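Local coordinates for protein pectate lyase 1 (Juniperus ashei, PDB 1PXZ) that cleaves pectate by elimination, with low activity and calcium as cofactor, and is the major allergen of cedar pollen, at residues A67-F72 / T91-G96; V198-H203 / G227-R232. All blocks are in the same frame, centred on the assembly; numbering follows the deposited sequence.

Contact 1 of 2, residues A67-F72 / T91-G96; sequences ALWIIF and TIDGRG
Successive turns of a right-handed parallel beta-helix meet where W69 and I70 of strand 68-72 pair in parallel with T91 and I92. The ladder runs T91 N to L68 O, I70 N to T91 O and D93 N to I70 O; beyond it a water continues the link, joining F72 N to D93 O and R95 O. T91 packs on one face of the W69 indole with both branches: CG2 sits 3.7 Å from the centroid of the six-membered ring, a CH-pi contact, and OG1 lies over the CE3-CZ3 edge, 3.3 Å from CE3. Threonine suits the spot, because OG1 also accepts the G35 N-H. W69 has CG anti to its backbone N (chi1 -167°), which carries NE1 within 2.9 Å of D93 OD2. That bond is nearly straight and lies in the indole plane, meeting the anti side of OD2. R95 grips D93 side-on, NE to OD1 at 2.9 Å and NH2 to OD2, while R95 N closes an Asx turn on OD1. On the other side of the ladder I92 CG2 meets the F72 ring edge, 3.7 Å from CZ. With R18 adding a second salt bridge, the buried D93 carboxylate is probably held as an anion.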
# COMPACT_ATOMS: atom_id res chain seq x y z
N ALA A 67 8.76 20.31 2.99
CA ALA A 67 7.97 19.59 1.99
C ALA A 67 8.76 19.44 0.70
O ALA A 67 9.27 20.44 0.17
CB ALA A 67 6.65 20.28 1.70
N LEU A 68 8.86 18.22 0.18
CA LEU A 68 9.60 18.04 -1.07
C LEU A 68 8.88 17.04 -1.97
O LEU A 68 8.33 16.08 -1.43
CB LEU A 68 11.01 17.49 -0.83
CG LEU A 68 12.03 18.42 -0.18
CD1 LEU A 68 13.34 17.67 -0.01
CD2 LEU A 68 12.19 19.69 -1.00
N TRP A 69 8.95 17.30 -3.27
CA TRP A 69 8.40 16.39 -4.26
C TRP A 69 9.60 15.75 -4.95
O TRP A 69 10.22 16.42 -5.79
CB TRP A 69 7.45 17.14 -5.20
CG TRP A 69 6.60 16.24 -6.05
CD1 TRP A 69 7.00 15.50 -7.12
CD2 TRP A 69 5.20 15.99 -5.89
NE1 TRP A 69 5.93 14.80 -7.64
CE2 TRP A 69 4.82 15.09 -6.90
CE3 TRP A 69 4.23 16.45 -4.99
CZ2 TRP A 69 3.52 14.62 -7.06
CZ3 TRP A 69 2.93 15.98 -5.13
CH2 TRP A 69 2.60 15.08 -6.15
N ILE A 70 9.90 14.52 -4.56
CA ILE A 70 11.13 13.88 -5.03
C ILE A 70 10.95 13.13 -6.34
O ILE A 70 10.04 12.32 -6.52
CB ILE A 70 11.68 12.96 -3.92
CG1 ILE A 70 11.98 13.74 -2.64
CG2 ILE A 70 12.87 12.15 -4.39
CD1 ILE A 70 12.02 12.87 -1.39
N ILE A 71 11.85 13.46 -7.28
CA ILE A 71 11.85 12.84 -8.61
C ILE A 71 13.26 12.35 -8.95
O ILE A 71 14.20 12.60 -8.20
CB ILE A 71 11.42 13.83 -9.70
CG1 ILE A 71 12.35 15.06 -9.75
CG2 ILE A 71 9.98 14.28 -9.53
CD1 ILE A 71 12.16 15.89 -11.00
N PHE A 72 13.42 11.64 -10.06
CA PHE A 72 14.72 10.98 -10.31
C PHE A 72 15.29 11.40 -11.66
O PHE A 72 14.54 11.41 -12.63
CB PHE A 72 14.54 9.47 -10.21
CG PHE A 72 14.11 8.98 -8.83
CD1 PHE A 72 12.78 9.06 -8.45
CD2 PHE A 72 15.01 8.44 -7.93
CE1 PHE A 72 12.36 8.62 -7.19
CE2 PHE A 72 14.61 8.01 -6.68
CZ PHE A 72 13.27 8.08 -6.30
N THR A 91 6.63 13.45 -1.31
CA THR A 91 6.22 12.57 -2.40
C THR A 91 7.49 11.93 -2.94
O THR A 91 8.46 12.66 -3.15
CB THR A 91 5.49 13.31 -3.52
OG1 THR A 91 4.28 13.83 -2.95
CG2 THR A 91 5.14 12.37 -4.67
N ILE A 92 7.47 10.62 -3.12
CA ILE A 92 8.56 10.02 -3.93
C ILE A 92 7.87 9.59 -5.22
O ILE A 92 7.00 8.73 -5.18
CB ILE A 92 9.27 8.91 -3.16
CG1 ILE A 92 9.70 9.40 -1.76
CG2 ILE A 92 10.42 8.33 -3.96
CD1 ILE A 92 10.48 8.35 -0.98
N ASP A 93 8.23 10.22 -6.32
CA ASP A 93 7.51 10.10 -7.59
C ASP A 93 8.42 9.49 -8.65
O ASP A 93 9.32 10.17 -9.15
CB ASP A 93 6.99 11.50 -7.96
CG ASP A 93 6.40 11.68 -9.34
OD1 ASP A 93 6.14 10.71 -10.09
OD2 ASP A 93 6.17 12.84 -9.77
N GLY A 94 8.21 8.22 -9.02
CA GLY A 94 9.00 7.54 -10.03
C GLY A 94 8.61 7.73 -11.47
O GLY A 94 9.13 7.08 -12.38
N ARG A 95 7.64 8.60 -11.78
CA ARG A 95 7.24 8.80 -13.16
C ARG A 95 8.41 9.40 -13.94
O ARG A 95 9.02 10.34 -13.42
CB ARG A 95 6.03 9.74 -13.30
CG ARG A 95 4.74 9.02 -12.81
CD ARG A 95 3.60 10.03 -12.76
NE ARG A 95 3.89 11.12 -11.82
CZ ARG A 95 3.06 12.14 -11.58
NH1 ARG A 95 1.89 12.21 -12.22
NH2 ARG A 95 3.40 13.09 -10.71
N GLY A 96 8.65 8.84 -15.12
CA GLY A 96 9.65 9.43 -15.99
C GLY A 96 10.99 8.74 -15.83
O GLY A 96 11.95 9.04 -16.53
O HOH W 1 10.97 10.57 -11.23
O HOH W 2 14.69 9.94 -15.19

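Contact 2 of 2, residues V198-H203 / G227-R232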
# COMPACT_ATOMS: atom_id res chain seq x y z
N VAL A 198 1.49 -10.77 1.32
CA VAL A 198 1.43 -9.47 0.68
C VAL A 198 1.18 -8.26 1.57
O VAL A 198 1.96 -7.29 1.58
CB VAL A 198 0.35 -9.54 -0.41
CG1 VAL A 198 0.16 -8.21 -1.11
CG2 VAL A 198 0.77 -10.62 -1.42
N MET A 199 0.06 -8.22 2.30
CA MET A 199 -0.31 -6.97 2.96
C MET A 199 -0.92 -7.24 4.34
O MET A 199 -1.90 -7.98 4.41
CB MET A 199 -1.28 -6.23 2.05
CG MET A 199 -1.86 -4.95 2.60
SD MET A 199 -3.13 -4.28 1.52
CE MET A 199 -2.44 -4.54 -0.10
N LEU A 200 -0.33 -6.67 5.37
CA LEU A 200 -0.71 -6.79 6.76
C LEU A 200 -1.28 -5.45 7.21
O LEU A 200 -0.56 -4.45 7.21
CB LEU A 200 0.49 -7.17 7.61
CG LEU A 200 0.26 -8.03 8.85
CD1 LEU A 200 -0.64 -9.22 8.51
CD2 LEU A 200 1.58 -8.50 9.43
N LEU A 201 -2.56 -5.41 7.55
CA LEU A 201 -3.14 -4.17 8.08
C LEU A 201 -3.52 -4.44 9.55
O LEU A 201 -4.58 -5.00 9.84
CB LEU A 201 -4.34 -3.73 7.26
CG LEU A 201 -4.22 -3.66 5.74
CD1 LEU A 201 -5.55 -3.33 5.07
CD2 LEU A 201 -3.18 -2.62 5.34
N GLY A 202 -2.66 -4.06 10.49
CA GLY A 202 -2.80 -4.37 11.91
C GLY A 202 -1.94 -5.58 12.26
O GLY A 202 -2.15 -6.66 11.70
N HIS A 203 -0.97 -5.43 13.15
CA HIS A 203 0.08 -6.38 13.42
C HIS A 203 -0.16 -7.36 14.54
O HIS A 203 0.25 -8.53 14.43
CB HIS A 203 1.38 -5.63 13.80
CG HIS A 203 2.59 -6.31 13.23
ND1 HIS A 203 3.21 -5.89 12.07
CD2 HIS A 203 3.29 -7.39 13.66
CE1 HIS A 203 4.24 -6.68 11.81
NE2 HIS A 203 4.31 -7.60 12.76
N GLY A 227 0.67 -14.94 -2.86
CA GLY A 227 0.31 -16.06 -2.00
C GLY A 227 -0.94 -15.82 -1.18
O GLY A 227 -1.90 -16.59 -1.27
N GLN A 228 -0.93 -14.79 -0.33
CA GLN A 228 -2.09 -14.55 0.54
C GLN A 228 -1.98 -13.20 1.21
O GLN A 228 -1.05 -12.42 0.89
CB GLN A 228 -2.16 -15.69 1.55
CG GLN A 228 -1.03 -15.67 2.56
CD GLN A 228 0.11 -16.62 2.25
OE1 GLN A 228 1.10 -16.70 2.98
NE2 GLN A 228 0.02 -17.38 1.18
N ARG A 229 -2.88 -12.84 2.12
CA ARG A 229 -2.89 -11.56 2.81
C ARG A 229 -3.13 -10.39 1.87
O ARG A 229 -2.30 -9.49 1.70
CB ARG A 229 -1.56 -11.31 3.53
CG ARG A 229 -1.25 -12.37 4.58
CD ARG A 229 -0.00 -11.95 5.36
NE ARG A 229 0.28 -12.87 6.45
CZ ARG A 229 1.24 -12.63 7.35
NH1 ARG A 229 1.95 -11.52 7.24
NH2 ARG A 229 1.43 -13.51 8.32
N MET A 230 -4.30 -10.38 1.22
CA MET A 230 -4.54 -9.35 0.21
C MET A 230 -5.88 -8.65 0.39
O MET A 230 -6.72 -8.65 -0.51
CB MET A 230 -4.49 -9.97 -1.20
CG MET A 230 -3.07 -10.49 -1.49
SD MET A 230 -3.00 -11.30 -3.09
CE MET A 230 -3.20 -13.02 -2.64
N PRO A 231 -6.14 -8.02 1.52
CA PRO A 231 -5.27 -7.94 2.68
C PRO A 231 -5.54 -9.00 3.74
O PRO A 231 -6.54 -9.70 3.69
CB PRO A 231 -5.68 -6.58 3.27
CG PRO A 231 -7.16 -6.58 3.06
CD PRO A 231 -7.39 -7.25 1.73
N ARG A 232 -4.64 -9.06 4.72
CA ARG A 232 -4.93 -9.68 6.01
C ARG A 232 -5.10 -8.51 7.00
O ARG A 232 -4.15 -7.74 7.20
CB ARG A 232 -3.87 -10.65 6.51
CG ARG A 232 -4.27 -11.39 7.80
CD ARG A 232 -3.04 -11.73 8.62
NE ARG A 232 -3.31 -12.73 9.65
CZ ARG A 232 -3.91 -12.48 10.81
NH1 ARG A 232 -4.32 -11.25 11.13
NH2 ARG A 232 -4.12 -13.44 11.69
O HOH W 3 -3.63 -8.40 9.92
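The fork of L200 meets R229 of the neighbouring beta-helix turn with both tips, CD1 and CD2 each 3.7 Å from R229 NH1, and CD1 lies over one face of the guanidinium. The extended R232 chain offers its CD to L200 CD1 at 3.5 Å, while R229 offers its flat head. On the interior side the bumps are blunter. P231 presents CB to two neighbours: L201 CD1 crosses it at 3.7 Å, and M199 SD lies alongside at 3.9 Å, brought there with CG anti to the backbone N (chi1 176°). Toward the start of both segments the slim, unbranched CG of M230 fits against the V198 branch point, 3.7 Å from CB, and against CG2. The backbone of R229-P231, with positive phi at R229 and a cis peptide before P231, breaks the register: M199 N reaches R229 O in a bond bent to 132°, before R232 N to M199 O and L201 N to R232 O pair regularly. R232 NH1 bonds to S256 and to a water that also reaches G202 O. L200 thus covers one face of R229, the predicted active-site residue, and touches D177, a calcium ligand by similarity, consistent with an arginine and calcium acting together on an acidic galacturonan.

Both contacts join neighbouring turns of the same parallel beta-helix, but on different sheets and at different positions along the helix axis. Contact 1 comes first along the chain, in an early turn, where strand 68-72 lies between 39-43 and 90-93. Contact 2 comes later and belongs to the eight-stranded parallel sheet, where strand 198-201 lies between 174-179 and 232-234. Their centres are about 27 Å apart, on opposite sides of the chain's centre, and their nearest atoms are about 17 Å apart, so they do not touch. The repeated turns thus serve two ends: contact 1 is structural packing away from the annotated sites, whereas contact 2 carries the predicted active-site arginine beside the probable calcium site.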